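Long-range contact in DnaJ homolog subfamily C member 27-A (Xenopus laevis, PDB 6JMG), which binds GTP as a Rab-family small GTPase with an appended DnaJ domain and is possibly involved in regulating the MEK/ERK pathway: residues C132-D137 / F161-Q166. Sequence-based numbering, arbitrary orientation.
Sequences CANKID and FETSAQ. With GTP (guanosine-5'-triphosphate), chain C.
Ala133 is gripped by the neighbouring strand through two backbone bonds, its N donating to Phe161 O at 2.9 Å and its O accepting from Thr163 N at 3.0 Å, the parallel pattern in which one residue bonds to partners before and after its opposite number, here Glu162. Beside these bonds the side chains of Asn134 and Thr163 cross at about a right angle, and Thr163 OG1 donates to Asn134 OD1 at 2.8 Å, tilted 30° from the carbonyl plane. This bond and a second one from Asn134 ND2 to Val27 O of the P-loop fix the rotation of the amide, tying the strand end to the phosphate-binding loop. Ile136 packs against Glu162 and Thr163 of 161-166 with its longer branch: a chi1 of 56° sets CG1 between the backbone N and the carbonyl carbon, where it rests on Thr163 O while CD1 reaches Glu162 CB at 3.8 Å. The carboxylate of Asp137 faces the guanine edge, OD1 taking N1 of GTP at 2.8 Å with a nearly straight N-H (168°) and OD2 taking N2 at 3.1 Å. Ser164 OG donates to the same OD1 from above the carboxylate plane, a direction distinct from that of the base, which probably helps to position the carboxylate. The aliphatic chain of Lys135, extended beyond CG, runs over one face of the purine, CG 3.4 Å from C6 of GTP, and NZ is held by Glu26 O. Within 161-166, just after the strand, Ala165 N makes a weak bond to O6 of GTP at 3.0 Å. Asn134-Lys135-Ile136-Asp137 is the NKxD motif and Ser164-Ala165 belongs to the SA motif; together, at the ends of adjacent parallel strands joined by a beta-alpha-beta crossover, they form the guanine-recognition site characteristic of Ras-like GTPases.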
# COMPACT_ATOMS: atom_id res chain seq x y z
N CYS A 132 10.28 7.61 -2.76
CA CYS A 132 11.42 8.34 -3.29
C CYS A 132 12.02 9.22 -2.20
O CYS A 132 11.37 10.17 -1.73
CB CYS A 132 11.03 9.16 -4.52
SG CYS A 132 10.34 8.14 -5.85
N ALA A 133 13.22 8.86 -1.79
CA ALA A 133 14.04 9.67 -0.90
C ALA A 133 14.76 10.64 -1.81
O ALA A 133 15.79 10.30 -2.40
CB ALA A 133 14.99 8.80 -0.09
N ASN A 134 14.22 11.85 -1.94
CA ASN A 134 14.59 12.74 -3.02
C ASN A 134 15.59 13.79 -2.56
O ASN A 134 15.76 14.03 -1.36
CB ASN A 134 13.36 13.43 -3.58
CG ASN A 134 13.61 14.01 -4.95
OD1 ASN A 134 14.31 13.40 -5.78
ND2 ASN A 134 13.06 15.20 -5.20
N LYS A 135 16.25 14.41 -3.55
CA LYS A 135 17.21 15.51 -3.37
C LYS A 135 18.52 15.04 -2.74
O LYS A 135 19.17 15.80 -2.02
CB LYS A 135 16.62 16.65 -2.53
CG LYS A 135 15.27 17.15 -2.98
CD LYS A 135 14.99 18.51 -2.40
CE LYS A 135 13.70 19.06 -2.92
NZ LYS A 135 13.20 20.17 -2.07
N ILE A 136 18.94 13.81 -3.06
CA ILE A 136 20.22 13.29 -2.60
C ILE A 136 21.40 14.11 -3.13
O ILE A 136 22.51 14.00 -2.61
CB ILE A 136 20.36 11.80 -2.98
CG1 ILE A 136 20.19 11.60 -4.49
CG2 ILE A 136 19.36 10.96 -2.24
CD1 ILE A 136 20.30 10.13 -4.89
N ASP A 137 21.18 14.90 -4.18
CA ASP A 137 22.22 15.74 -4.76
C ASP A 137 22.57 16.95 -3.90
O ASP A 137 23.60 17.58 -4.13
CB ASP A 137 21.76 16.25 -6.13
CG ASP A 137 20.55 17.17 -6.02
OD1 ASP A 137 19.41 16.66 -5.94
OD2 ASP A 137 20.75 18.41 -6.02
N PHE A 161 13.75 4.07 -3.36
CA PHE A 161 14.77 4.57 -4.27
C PHE A 161 15.27 5.90 -3.77
O PHE A 161 14.49 6.73 -3.28
CB PHE A 161 14.27 4.76 -5.70
CG PHE A 161 14.06 3.49 -6.44
CD1 PHE A 161 15.09 2.94 -7.18
CD2 PHE A 161 12.81 2.86 -6.42
CE1 PHE A 161 14.91 1.77 -7.89
CE2 PHE A 161 12.61 1.69 -7.11
CZ PHE A 161 13.66 1.14 -7.85
N GLU A 162 16.57 6.08 -3.91
CA GLU A 162 17.21 7.36 -3.74
C GLU A 162 17.20 8.05 -5.09
O GLU A 162 17.53 7.43 -6.11
CB GLU A 162 18.62 7.16 -3.21
CG GLU A 162 18.61 6.44 -1.87
CD GLU A 162 19.61 6.99 -0.92
OE1 GLU A 162 19.23 7.22 0.25
OE2 GLU A 162 20.78 7.18 -1.35
N THR A 163 16.75 9.29 -5.11
CA THR A 163 16.52 9.98 -6.37
C THR A 163 16.95 11.43 -6.25
O THR A 163 17.01 12.00 -5.15
CB THR A 163 15.05 9.97 -6.83
OG1 THR A 163 14.22 10.56 -5.82
CG2 THR A 163 14.58 8.58 -7.15
N SER A 164 17.20 12.01 -7.41
CA SER A 164 17.36 13.45 -7.56
C SER A 164 16.73 13.83 -8.88
O SER A 164 17.17 13.39 -9.94
CB SER A 164 18.84 13.88 -7.53
OG SER A 164 18.99 15.23 -7.95
N ALA A 165 15.71 14.68 -8.80
CA ALA A 165 15.15 15.21 -10.04
C ALA A 165 16.11 16.19 -10.69
O ALA A 165 16.04 16.40 -11.90
CB ALA A 165 13.81 15.88 -9.75
N GLN A 166 17.02 16.78 -9.90
CA GLN A 166 17.96 17.75 -10.44
C GLN A 166 19.06 17.06 -11.24
O GLN A 166 19.36 17.45 -12.36
CB GLN A 166 18.56 18.58 -9.31
CG GLN A 166 19.46 19.71 -9.76
CD GLN A 166 20.90 19.28 -9.89
OE1 GLN A 166 21.37 18.43 -9.13
NE2 GLN A 166 21.61 19.85 -10.87
PG GTP C . 4.10 20.86 -4.12
O1G GTP C . 3.48 20.66 -5.49
O2G GTP C . 3.58 19.88 -3.11
O3G GTP C . 3.81 22.27 -3.65
O3B GTP C . 5.70 20.60 -4.12
PB GTP C . 6.41 19.45 -4.99
O1B GTP C . 6.52 18.17 -4.20
O2B GTP C . 5.75 19.15 -6.31
O3A GTP C . 7.91 20.01 -5.16
PA GTP C . 8.50 20.48 -6.57
O1A GTP C . 8.60 19.35 -7.57
O2A GTP C . 7.70 21.61 -7.16
O5' GTP C . 9.92 21.00 -6.08
C5' GTP C . 10.00 21.95 -5.04
C4' GTP C . 11.32 22.69 -5.19
O4' GTP C . 12.36 21.77 -4.96
C3' GTP C . 11.58 23.23 -6.57
O3' GTP C . 12.28 24.42 -6.34
C2' GTP C . 12.53 22.27 -7.24
O2' GTP C . 13.49 22.88 -8.08
C1' GTP C . 13.26 21.71 -6.06
N9 GTP C . 13.66 20.32 -6.28
C8 GTP C . 12.85 19.28 -6.64
N7 GTP C . 13.61 18.15 -6.69
C5 GTP C . 14.88 18.48 -6.36
C6 GTP C . 16.04 17.72 -6.26
O6 GTP C . 16.04 16.52 -6.50
N1 GTP C . 17.21 18.33 -5.87
C2 GTP C . 17.25 19.68 -5.60
N2 GTP C . 18.40 20.24 -5.24
N3 GTP C . 16.09 20.43 -5.70
C4 GTP C . 14.93 19.84 -6.09